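Local coordinates for cellulose binding protein (Clavibacter michiganensis subsp. michiganensis, PDB 4JCW) that probably binds cellulose as the expansin-like portion of a larger cellulase, whose whole chain is predicted to hydrolyse internal beta-1,4-glucosidic linkages, at residues A111-E116 / G124-N129; R120-L125 / W156-P161; G49-V54 / R62-D67. All blocks are in the same frame, centred on the assembly; numbering follows the deposited sequence.

Contact 1: A111-E116 / G124-N129; sequences AIRVKE and GLQVLN. With BGC (beta-D-glucopyranose), chain C; BGC (beta-D-glucopyranose), chain B.
The beta hairpin of strands 111-114 and 124-128, in the expansin C-terminal domain, is pinned across its width by Arg113 and Gln126, a hydrogen-bonded antiparallel pair. Arg113 N reaches Gln126 O at 3.0 Å, and Gln126 N returns to Arg113 O. The two side chains rise next to each other in the same direction, each with CG anti to its own backbone N (chi1 179° for Arg113), and this brings the guanidinium and the amide level, their planes only 10° apart. Gln126 OE1 sits at the guanidinium edge, 2.9 Å from Arg113 NH2, with Arg113 NE adding a weak, more bent bond to the same oxygen. The pair is tied beyond the hairpin as well: Arg113 NH2 also bonds Ile18 O, and Gln126 NE2 bonds Ser24 O, so the polar groups of both buried side chains also hold backbone carbonyls of the N-terminal part of the chain.

In the antiparallel beta structure of this immunoglobulin-like domain, the hairpin lies between strands 156-157 and 191-193. Its face carrying Ile112, Val114, Leu125 and Val127 is apolar: Val114 CG2 meets Leu125 CD2 at 3.7 Å, and Ile112 CD1 lies alongside Val127 CG2. At the far end Ala111 and Leu128 exchange two backbone bonds.

The hairpin's other end reaches sugar. Lys115 N donates to Gly124 O at 2.9 Å, and the extended Lys115 side chain bends only at its last torsion (chi4 -63°) to deliver NZ to two glucose units. NZ bonds O6 of the chain C glucose and O3 of the chain B glucose, each at 2.6 Å.

Contact 2: R120-L125 / W156-P161; sequences RWWAGL and WVTPSP. With BGC (beta-D-glucopyranose), chain D; BGC (beta-D-glucopyranose), chain C.
The Trp122 indole carries the glucose of chain D on one face, with C5 of that sugar 3.6 Å above the ring plane and offset toward the rim; Gly124 N lies over the opposite face. The glucose of chain C follows along the six-membered ring, its O3 3.4 Å from Trp122 CZ2. In plane at the indole edge, a water accepts from Trp122 NE1 and donates to Thr158 O, linking the ring to segment 156-161. With CG anti to the backbone N (chi1 178°), the indole also passes obliquely by Val157, whose CG1 comes to 3.5 Å from Trp122 CZ2. Trp121 has Arg120 NH1 over one face, while Pro161 CG approaches its ring obliquely.

A tryptophan face on which sugar rings lie is the aromatic platform by which carbohydrate-binding modules commonly hold glucan chains, and here it stands on the expansin C-terminal domain, in the loop that leads into strand 124-128. Thr158 fixes the backbone behind the platform: its OG1 accepts from Ala123 N at 2.9 Å in a nearly straight bond of 165°, and Thr158 N donates back to Ala123 O. A second water donates to Trp121 O and is also hydrogen-bonded to Thr158 OG1. Farther along, Leu125 and Trp156 form a hydrogen-bonded antiparallel pair, Leu125 N to Trp156 O and Trp156 N to Leu125 O both 2.7 Å; Leu125 O also lies at the in-plane edge of the Trp156 ring.

Contact 3: G49-V54 / R62-D67; sequences GTFLDV and RVQVAD. With BGC (beta-D-glucopyranose), chain E.
Strands 51-54 and 62-67 run antiparallel, their axes 4.7 Å apart at closest approach and their directions 145° apart, so the pair is twisted. Leu52 and Val63 form the hydrogen-bonded pair, each donating its N to the other's O at 2.9 Å. Phe51 with Gln64 and Asp53 with Arg62 are the flanking non-hydrogen-bonded pairs. Val65 N continues the pattern to Thr50 O at 2.8 Å, and a weak bond from Gly49 N to Val65 O follows.

On the face bearing Phe51, Asp53, Arg62 and Gln64, polar and aromatic groups interlock. Gln64 CG lies over the face of the Phe51 ring as a CH-pi contact, 4.2 Å from the centroid, and the Gln64 amide is turned only 15° from the ring plane. Arg62 crosses the same ring at about a right angle, its CG 3.7 Å from Phe51 CD1. A bend in the arginine chain (chi3 -60°) then carries its guanidinium to Asp53, whose OD1 lies 3.0 Å from Arg62 NE, in the guanidinium plane; NE is on the syn side of the carboxylate but tilted from its plane. Weak bonds from NH2 to both carboxylate oxygens complete this salt bridge.

The reverse face is apolar. Val54 CG2 packs on Val63 CG2, and Leu52 CG meets Val65 CG2 at 3.9 Å, with Val35, Tyr99 and Ala83 around them. Near the end of strand 59-68, Asp67 OD2 accepts a hydrogen bond from O2 of the glucose of chain E at 2.7 Å. The hairpin is part of the six-stranded mixed sheet of the double-psi beta-barrel domain found in expansins, and Asp67 brings it to the bound sugar.

Contacts 1 and 2 are neighbours in one sheet: their centres are 12 Å apart, they share Gly124 and Leu125 on strand 124-128, and Lys115 CD packs on Trp122 CH2 at 4.1 Å. Both touch the glucose of chain C, one by a lysine amine and the other by an indole. Contact 3 lies in the double-psi barrel domain, its centre 18 Å from that of contact 1 and 27 Å from that of contact 2; nearest atoms are about 6 Å and 10 Å away. Trp122, Lys115 and Asp67 all meet glucose units, consistent with one binding surface spanning both domains. Lys115 and Asp67 of the second subunit also bond the sugar, so two subunits share the ligand.

Contact 1: A111-E116 / G124-N129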
loop_
_atom_site.group_PDB
_atom_site.type_symbol
_atom_site.label_atom_id
_atom_site.label_comp_id
_atom_site.label_asym_id
_atom_site.label_seq_id
_atom_site.Cartn_x
_atom_site.Cartn_y
_atom_site.Cartn_z
ATOM N N ALA A 111 -17.044 10.917 1.875
ATOM C CA ALA A 111 -17.109 9.491 2.165
ATOM C C ALA A 111 -15.833 9.040 2.859
ATOM O O ALA A 111 -14.803 9.732 2.815
ATOM C CB ALA A 111 -17.357 8.686 0.895
ATOM N N ILE A 112 -15.905 7.892 3.529
ATOM C CA ILE A 112 -14.738 7.356 4.218
ATOM C C ILE A 112 -14.520 5.899 3.835
ATOM O O ILE A 112 -15.468 5.113 3.780
ATOM C CB ILE A 112 -14.894 7.467 5.750
ATOM C CG1 ILE A 112 -15.016 8.930 6.179
ATOM C CG2 ILE A 112 -13.720 6.821 6.461
ATOM C CD1 ILE A 112 -13.747 9.727 6.039
ATOM N N ARG A 113 -13.276 5.542 3.530
ATOM C CA ARG A 113 -12.943 4.148 3.284
ATOM C C ARG A 113 -11.870 3.673 4.256
ATOM O O ARG A 113 -10.824 4.290 4.372
ATOM C CB ARG A 113 -12.469 3.936 1.849
ATOM C CG ARG A 113 -12.102 2.493 1.574
ATOM C CD ARG A 113 -11.901 2.258 0.109
ATOM N NE ARG A 113 -10.749 2.976 -0.416
ATOM C CZ ARG A 113 -10.066 2.552 -1.474
ATOM N NH1 ARG A 113 -10.453 1.436 -2.069
ATOM N NH2 ARG A 113 -9.017 3.228 -1.931
ATOM N N VAL A 114 -12.146 2.576 4.950
ATOM C CA VAL A 114 -11.165 1.965 5.841
ATOM C C VAL A 114 -10.257 1.066 5.002
ATOM O O VAL A 114 -10.742 0.331 4.142
ATOM C CB VAL A 114 -11.877 1.165 6.942
ATOM C CG1 VAL A 114 -10.877 0.414 7.794
ATOM C CG2 VAL A 114 -12.727 2.107 7.808
ATOM N N LYS A 115 -8.946 1.146 5.237
ATOM C CA LYS A 115 -7.965 0.381 4.457
ATOM C C LYS A 115 -8.118 -1.124 4.644
ATOM O O LYS A 115 -8.424 -1.592 5.750
ATOM C CB LYS A 115 -6.534 0.775 4.832
ATOM C CG LYS A 115 -5.506 0.352 3.776
ATOM C CD LYS A 115 -4.114 0.839 4.104
ATOM C CE LYS A 115 -3.131 0.500 2.976
ATOM N NZ LYS A 115 -2.975 -0.974 2.774
ATOM N N GLU A 116 -7.915 -1.874 3.561
ATOM C CA GLU A 116 -7.805 -3.326 3.656
ATOM C C GLU A 116 -6.779 -3.657 4.733
ATOM O O GLU A 116 -5.763 -2.964 4.862
ATOM C CB GLU A 116 -7.378 -3.942 2.314
ATOM C CG GLU A 116 -8.402 -3.784 1.210
ATOM C CD GLU A 116 -8.388 -2.405 0.574
ATOM O OE1 GLU A 116 -7.469 -1.607 0.880
ATOM O OE2 GLU A 116 -9.304 -2.118 -0.233
ATOM N N GLY A 124 -6.014 2.316 8.669
ATOM C CA GLY A 124 -5.919 3.471 7.789
ATOM C C GLY A 124 -7.303 3.945 7.384
ATOM O O GLY A 124 -8.200 3.127 7.173
ATOM N N LEU A 125 -7.484 5.265 7.307
ATOM C CA LEU A 125 -8.712 5.854 6.759
ATOM C C LEU A 125 -8.406 6.761 5.563
ATOM O O LEU A 125 -7.469 7.564 5.595
ATOM C CB LEU A 125 -9.446 6.693 7.804
ATOM C CG LEU A 125 -9.855 6.155 9.166
ATOM C CD1 LEU A 125 -10.722 7.190 9.854
ATOM C CD2 LEU A 125 -10.582 4.842 9.036
ATOM N N GLN A 126 -9.223 6.656 4.523
ATOM C CA GLN A 126 -9.121 7.550 3.373
ATOM C C GLN A 126 -10.341 8.442 3.296
ATOM O O GLN A 126 -11.470 7.958 3.353
ATOM C CB GLN A 126 -9.018 6.743 2.083
ATOM C CG GLN A 126 -9.104 7.562 0.813
ATOM C CD GLN A 126 -8.747 6.736 -0.422
ATOM O OE1 GLN A 126 -9.483 5.826 -0.823
ATOM N NE2 GLN A 126 -7.600 7.039 -1.016
ATOM N N VAL A 127 -10.099 9.746 3.169
ATOM C CA VAL A 127 -11.181 10.722 3.100
ATOM C C VAL A 127 -11.455 11.052 1.645
ATOM O O VAL A 127 -10.572 11.533 0.925
ATOM C CB VAL A 127 -10.833 11.996 3.848
ATOM C CG1 VAL A 127 -12.040 12.985 3.826
ATOM C CG2 VAL A 127 -10.438 11.668 5.286
ATOM N N LEU A 128 -12.674 10.749 1.218
ATOM C CA LEU A 128 -13.095 10.958 -0.157
ATOM C C LEU A 128 -13.980 12.209 -0.250
ATOM O O LEU A 128 -14.781 12.469 0.646
ATOM C CB LEU A 128 -13.857 9.718 -0.651
ATOM C CG LEU A 128 -13.047 8.410 -0.609
ATOM C CD1 LEU A 128 -13.915 7.205 -0.922
ATOM C CD2 LEU A 128 -11.870 8.501 -1.566
ATOM N N ASN A 129 -13.825 12.966 -1.336
ATOM C CA ASN A 129 -14.695 14.104 -1.667
ATOM C C ASN A 129 -14.615 15.295 -0.714
ATOM O O ASN A 129 -15.599 16.021 -0.561
ATOM C CB ASN A 129 -16.164 13.677 -1.808
ATOM C CG ASN A 129 -16.331 12.408 -2.629
ATOM O OD1 ASN A 129 -15.762 12.273 -3.710
ATOM N ND2 ASN A 129 -17.117 11.471 -2.115
HETATM C C2 BGC C . 1.208 0.324 5.138
HETATM C C3 BGC C . 1.414 -0.779 6.145
HETATM C C4 BGC C . 0.224 -1.741 6.077
HETATM C C5 BGC C . 0.141 -2.321 4.680
HETATM C C6 BGC C . -1.135 -3.180 4.593
HETATM C C1 BGC C . 1.109 -0.323 3.800
HETATM O O2 BGC C . 2.352 1.199 5.121
HETATM O O3 BGC C . 1.493 -0.086 7.387
HETATM O O4 BGC C . 0.270 -2.872 6.990
HETATM O O5 BGC C . -0.008 -1.242 3.743
HETATM O O6 BGC C . -2.329 -2.425 4.873
HETATM C C2 BGC B . 0.043 0.170 -0.735
HETATM C C3 BGC B . -0.256 0.299 0.751
HETATM C C4 BGC B . 1.040 0.571 1.474
HETATM C C5 BGC B . 1.702 1.799 0.979
HETATM C C6 BGC B . 3.054 1.809 1.708
HETATM C C1 BGC B . 0.671 1.514 -1.163
HETATM O O2 BGC B . -1.153 -0.101 -1.522
HETATM O O3 BGC B . -0.845 -0.929 1.202
HETATM O O4 BGC B . 0.932 0.728 2.882
HETATM O O5 BGC B . 1.918 1.693 -0.427
HETATM O O6 BGC B . 3.849 2.915 1.332
#

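Contact 2: R120-L125 / W156-P161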
loop_
_atom_site.group_PDB
_atom_site.type_symbol
_atom_site.label_atom_id
_atom_site.label_comp_id
_atom_site.label_asym_id
_atom_site.label_seq_id
_atom_site.Cartn_x
_atom_site.Cartn_y
_atom_site.Cartn_z
ATOM N N ARG A 120 -8.587 -2.886 15.067
ATOM C CA ARG A 120 -8.432 -2.057 16.255
ATOM C C ARG A 120 -6.958 -1.878 16.610
ATOM O O ARG A 120 -6.602 -0.953 17.331
ATOM C CB ARG A 120 -9.176 -2.681 17.435
ATOM C CG ARG A 120 -8.624 -4.047 17.836
ATOM C CD ARG A 120 -9.279 -4.565 19.099
ATOM N NE ARG A 120 -9.126 -3.622 20.205
ATOM C CZ ARG A 120 -8.140 -3.668 21.094
ATOM N NH1 ARG A 120 -7.215 -4.616 21.012
ATOM N NH2 ARG A 120 -8.080 -2.767 22.065
ATOM N N TRP A 121 -6.098 -2.758 16.099
ATOM C CA TRP A 121 -4.666 -2.678 16.387
ATOM C C TRP A 121 -3.980 -1.617 15.532
ATOM O O TRP A 121 -3.074 -0.927 15.987
ATOM C CB TRP A 121 -3.996 -4.034 16.154
ATOM C CG TRP A 121 -4.506 -5.099 17.061
ATOM C CD1 TRP A 121 -5.389 -6.094 16.747
ATOM C CD2 TRP A 121 -4.180 -5.272 18.440
ATOM N NE1 TRP A 121 -5.624 -6.881 17.847
ATOM C CE2 TRP A 121 -4.895 -6.398 18.900
ATOM C CE3 TRP A 121 -3.349 -4.589 19.333
ATOM C CZ2 TRP A 121 -4.805 -6.854 20.212
ATOM C CZ3 TRP A 121 -3.260 -5.044 20.636
ATOM C CH2 TRP A 121 -3.984 -6.168 21.063
ATOM N N TRP A 122 -4.414 -1.504 14.285
ATOM C CA TRP A 122 -3.868 -0.514 13.368
ATOM C C TRP A 122 -4.845 -0.321 12.226
ATOM O O TRP A 122 -5.351 -1.293 11.664
ATOM C CB TRP A 122 -2.525 -0.986 12.799
ATOM C CG TRP A 122 -1.930 -0.031 11.814
ATOM C CD1 TRP A 122 -1.053 0.979 12.079
ATOM C CD2 TRP A 122 -2.177 0.008 10.399
ATOM N NE1 TRP A 122 -0.737 1.645 10.918
ATOM C CE2 TRP A 122 -1.411 1.069 9.872
ATOM C CE3 TRP A 122 -2.964 -0.756 9.526
ATOM C CZ2 TRP A 122 -1.405 1.383 8.510
ATOM C CZ3 TRP A 122 -2.959 -0.440 8.169
ATOM C CH2 TRP A 122 -2.190 0.626 7.678
ATOM N N ALA A 123 -5.120 0.932 11.873
ATOM C CA ALA A 123 -6.059 1.188 10.797
ATOM C C ALA A 123 -5.632 2.368 9.941
ATOM O O ALA A 123 -4.959 3.293 10.418
ATOM C CB ALA A 123 -7.458 1.433 11.363
ATOM N N GLY A 124 -6.014 2.316 8.669
ATOM C CA GLY A 124 -5.919 3.471 7.789
ATOM C C GLY A 124 -7.303 3.945 7.384
ATOM O O GLY A 124 -8.200 3.127 7.173
ATOM N N LEU A 125 -7.484 5.265 7.307
ATOM C CA LEU A 125 -8.712 5.854 6.759
ATOM C C LEU A 125 -8.406 6.761 5.563
ATOM O O LEU A 125 -7.469 7.564 5.595
ATOM C CB LEU A 125 -9.446 6.693 7.804
ATOM C CG LEU A 125 -9.855 6.155 9.166
ATOM C CD1 LEU A 125 -10.722 7.190 9.854
ATOM C CD2 LEU A 125 -10.582 4.842 9.036
ATOM N N TRP A 156 -4.885 8.007 6.070
ATOM C CA TRP A 156 -4.482 8.535 7.364
ATOM C C TRP A 156 -4.465 7.360 8.317
ATOM O O TRP A 156 -5.416 6.591 8.354
ATOM C CB TRP A 156 -5.492 9.571 7.848
ATOM C CG TRP A 156 -5.514 10.809 6.993
ATOM C CD1 TRP A 156 -6.103 10.957 5.773
ATOM C CD2 TRP A 156 -4.906 12.067 7.302
ATOM N NE1 TRP A 156 -5.902 12.231 5.302
ATOM C CE2 TRP A 156 -5.163 12.931 6.221
ATOM C CE3 TRP A 156 -4.156 12.541 8.384
ATOM C CZ2 TRP A 156 -4.714 14.245 6.198
ATOM C CZ3 TRP A 156 -3.711 13.851 8.363
ATOM C CH2 TRP A 156 -3.993 14.687 7.274
ATOM N N VAL A 157 -3.403 7.223 9.100
ATOM C CA VAL A 157 -3.241 5.995 9.861
ATOM C C VAL A 157 -3.086 6.193 11.369
ATOM O O VAL A 157 -2.622 7.231 11.825
ATOM C CB VAL A 157 -2.063 5.163 9.304
ATOM C CG1 VAL A 157 -2.361 4.737 7.855
ATOM C CG2 VAL A 157 -0.756 5.947 9.396
ATOM N N THR A 158 -3.478 5.174 12.129
ATOM C CA THR A 158 -3.435 5.200 13.583
ATOM C C THR A 158 -2.010 5.098 14.108
ATOM O O THR A 158 -1.271 4.184 13.741
ATOM C CB THR A 158 -4.237 4.028 14.159
ATOM O OG1 THR A 158 -3.757 2.806 13.579
ATOM C CG2 THR A 158 -5.716 4.183 13.823
ATOM N N PRO A 159 -1.618 6.036 14.986
ATOM C CA PRO A 159 -0.284 5.903 15.584
ATOM C C PRO A 159 -0.275 4.845 16.688
ATOM O O PRO A 159 0.789 4.353 17.057
ATOM C CB PRO A 159 -0.024 7.293 16.171
ATOM C CG PRO A 159 -1.385 7.880 16.389
ATOM C CD PRO A 159 -2.241 7.338 15.279
ATOM N N SER A 160 -1.458 4.512 17.195
ATOM C CA SER A 160 -1.618 3.597 18.321
ATOM C C SER A 160 -2.957 2.875 18.198
ATOM O O SER A 160 -3.868 3.372 17.528
ATOM C CB SER A 160 -1.575 4.371 19.642
ATOM O OG SER A 160 -0.303 4.953 19.848
ATOM N N PRO A 161 -3.078 1.693 18.831
ATOM C CA PRO A 161 -4.336 0.939 18.800
ATOM C C PRO A 161 -5.519 1.789 19.254
ATOM O O PRO A 161 -5.365 2.635 20.131
ATOM C CB PRO A 161 -4.091 -0.185 19.810
ATOM C CG PRO A 161 -2.615 -0.395 19.786
ATOM C CD PRO A 161 -2.028 0.977 19.580
HETATM C C2 BGC D . -0.162 -3.963 9.024
HETATM C C3 BGC D . -0.467 -3.716 10.489
HETATM C C4 BGC D . 0.755 -3.120 11.078
HETATM C C5 BGC D . 1.060 -1.818 10.347
HETATM C C6 BGC D . 2.384 -1.263 10.849
HETATM C C1 BGC D . 0.080 -2.629 8.379
HETATM O O2 BGC D . -1.327 -4.538 8.426
HETATM O O3 BGC D . -0.757 -4.944 11.166
HETATM O O4 BGC D . 0.451 -2.837 12.454
HETATM O O5 BGC D . 1.269 -2.053 8.952
HETATM O O6 BGC D . 2.290 -1.014 12.250
HETATM C C2 BGC C . 1.208 0.324 5.138
HETATM C C3 BGC C . 1.414 -0.779 6.145
HETATM C C4 BGC C . 0.224 -1.741 6.077
HETATM C C5 BGC C . 0.141 -2.321 4.680
HETATM C C6 BGC C . -1.135 -3.180 4.593
HETATM C C1 BGC C . 1.109 -0.323 3.800
HETATM O O2 BGC C . 2.352 1.199 5.121
HETATM O O3 BGC C . 1.493 -0.086 7.387
HETATM O O4 BGC C . 0.270 -2.872 6.990
HETATM O O5 BGC C . -0.008 -1.242 3.743
HETATM O O6 BGC C . -2.329 -2.425 4.873
HETATM O O HOH W 1 -1.712 1.544 15.657
HETATM O O HOH W 2 0.895 4.026 12.109
#

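Contact 3: G49-V54 / R62-D67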
loop_
_atom_site.group_PDB
_atom_site.type_symbol
_atom_site.label_atom_id
_atom_site.label_comp_id
_atom_site.label_asym_id
_atom_site.label_seq_id
_atom_site.Cartn_x
_atom_site.Cartn_y
_atom_site.Cartn_z
ATOM N N GLY A 49 -6.915 14.066 -4.005
ATOM C CA GLY A 49 -8.322 14.407 -3.913
ATOM C C GLY A 49 -8.657 15.777 -4.479
ATOM O O GLY A 49 -9.821 16.052 -4.775
ATOM N N THR A 50 -7.648 16.632 -4.626
ATOM C CA THR A 50 -7.877 17.980 -5.164
ATOM C C THR A 50 -7.987 17.947 -6.678
ATOM O O THR A 50 -7.691 16.934 -7.308
ATOM C CB THR A 50 -6.781 18.995 -4.751
ATOM O OG1 THR A 50 -5.538 18.667 -5.395
ATOM C CG2 THR A 50 -6.607 19.014 -3.230
ATOM N N PHE A 51 -8.429 19.058 -7.257
ATOM C CA PHE A 51 -8.600 19.165 -8.701
ATOM C C PHE A 51 -7.829 20.343 -9.272
ATOM O O PHE A 51 -7.687 21.381 -8.618
ATOM C CB PHE A 51 -10.081 19.353 -9.049
ATOM C CG PHE A 51 -10.928 18.142 -8.783
ATOM C CD1 PHE A 51 -11.265 17.277 -9.817
ATOM C CD2 PHE A 51 -11.388 17.870 -7.504
ATOM C CE1 PHE A 51 -12.048 16.165 -9.580
ATOM C CE2 PHE A 51 -12.173 16.753 -7.257
ATOM C CZ PHE A 51 -12.503 15.899 -8.298
ATOM N N LEU A 52 -7.372 20.195 -10.511
ATOM C CA LEU A 52 -6.753 21.293 -11.235
ATOM C C LEU A 52 -7.597 21.631 -12.455
ATOM O O LEU A 52 -8.049 20.735 -13.174
ATOM C CB LEU A 52 -5.350 20.883 -11.713
ATOM C CG LEU A 52 -4.409 20.196 -10.717
ATOM C CD1 LEU A 52 -3.081 19.872 -11.396
ATOM C CD2 LEU A 52 -4.189 21.089 -9.492
ATOM N N ASP A 53 -7.825 22.925 -12.677
ATOM C CA ASP A 53 -8.289 23.387 -13.981
ATOM C C ASP A 53 -7.067 23.670 -14.839
ATOM O O ASP A 53 -6.236 24.514 -14.496
ATOM C CB ASP A 53 -9.158 24.640 -13.866
ATOM C CG ASP A 53 -10.572 24.326 -13.416
ATOM O OD1 ASP A 53 -11.024 23.175 -13.632
ATOM O OD2 ASP A 53 -11.229 25.234 -12.859
ATOM N N VAL A 54 -6.972 22.967 -15.960
ATOM C CA VAL A 54 -5.798 23.035 -16.815
ATOM C C VAL A 54 -6.162 23.625 -18.181
ATOM O O VAL A 54 -7.070 23.147 -18.846
ATOM C CB VAL A 54 -5.189 21.623 -16.994
ATOM C CG1 VAL A 54 -3.852 21.705 -17.713
ATOM C CG2 VAL A 54 -5.008 20.954 -15.631
ATOM N N ARG A 62 -10.805 19.888 -16.421
ATOM C CA ARG A 62 -10.531 19.662 -15.004
ATOM C C ARG A 62 -9.995 18.245 -14.795
ATOM O O ARG A 62 -10.511 17.293 -15.366
ATOM C CB ARG A 62 -11.793 19.886 -14.168
ATOM C CG ARG A 62 -11.631 19.583 -12.681
ATOM C CD ARG A 62 -12.812 20.124 -11.886
ATOM N NE ARG A 62 -12.932 21.572 -12.041
ATOM C CZ ARG A 62 -13.826 22.331 -11.413
ATOM N NH1 ARG A 62 -14.706 21.790 -10.575
ATOM N NH2 ARG A 62 -13.846 23.640 -11.633
ATOM N N VAL A 63 -8.941 18.108 -13.999
ATOM C CA VAL A 63 -8.398 16.789 -13.712
ATOM C C VAL A 63 -8.274 16.579 -12.210
ATOM O O VAL A 63 -8.002 17.520 -11.465
ATOM C CB VAL A 63 -7.031 16.557 -14.412
ATOM C CG1 VAL A 63 -7.210 16.535 -15.918
ATOM C CG2 VAL A 63 -6.038 17.636 -14.025
ATOM N N GLN A 64 -8.497 15.351 -11.766
ATOM C CA GLN A 64 -8.299 15.011 -10.368
ATOM C C GLN A 64 -6.843 14.654 -10.120
ATOM O O GLN A 64 -6.243 13.908 -10.898
ATOM C CB GLN A 64 -9.178 13.832 -9.968
ATOM C CG GLN A 64 -9.245 13.635 -8.454
ATOM C CD GLN A 64 -10.296 12.624 -8.020
ATOM O OE1 GLN A 64 -10.916 11.959 -8.845
ATOM N NE2 GLN A 64 -10.478 12.489 -6.714
ATOM N N VAL A 65 -6.271 15.190 -9.051
ATOM C CA VAL A 65 -4.928 14.798 -8.674
ATOM C C VAL A 65 -5.005 13.384 -8.111
ATOM O O VAL A 65 -5.668 13.134 -7.095
ATOM C CB VAL A 65 -4.305 15.747 -7.660
ATOM C CG1 VAL A 65 -2.914 15.251 -7.270
ATOM C CG2 VAL A 65 -4.227 17.156 -8.247
ATOM N N ALA A 66 -4.327 12.472 -8.797
ATOM C CA ALA A 66 -4.466 11.044 -8.552
ATOM C C ALA A 66 -3.157 10.383 -8.156
ATOM O O ALA A 66 -3.159 9.295 -7.583
ATOM C CB ALA A 66 -5.002 10.365 -9.796
ATOM N N ASP A 67 -2.043 11.041 -8.454
ATOM C CA ASP A 67 -0.785 10.318 -8.555
ATOM C C ASP A 67 0.404 11.265 -8.399
ATOM O O ASP A 67 0.250 12.490 -8.404
ATOM C CB ASP A 67 -0.752 9.639 -9.935
ATOM C CG ASP A 67 0.129 8.398 -9.987
ATOM O OD1 ASP A 67 0.779 8.031 -8.981
ATOM O OD2 ASP A 67 0.166 7.771 -11.076
HETATM C C2 BGC E . 1.964 4.905 -9.867
HETATM C C3 BGC E . 1.812 5.025 -8.369
HETATM C C4 BGC E . 3.195 4.768 -7.745
HETATM C C5 BGC E . 4.119 5.809 -8.286
HETATM C C6 BGC E . 5.539 5.509 -7.802
HETATM C C1 BGC E . 2.978 5.939 -10.352
HETATM O O1 BGC E . 3.119 5.916 -11.778
HETATM O O2 BGC E . 0.707 5.160 -10.516
HETATM O O3 BGC E . 0.881 4.005 -7.995
HETATM O O4 BGC E . 3.284 4.842 -6.288
HETATM O O5 BGC E . 4.240 5.696 -9.708
HETATM O O6 BGC E . 6.462 6.463 -8.317
#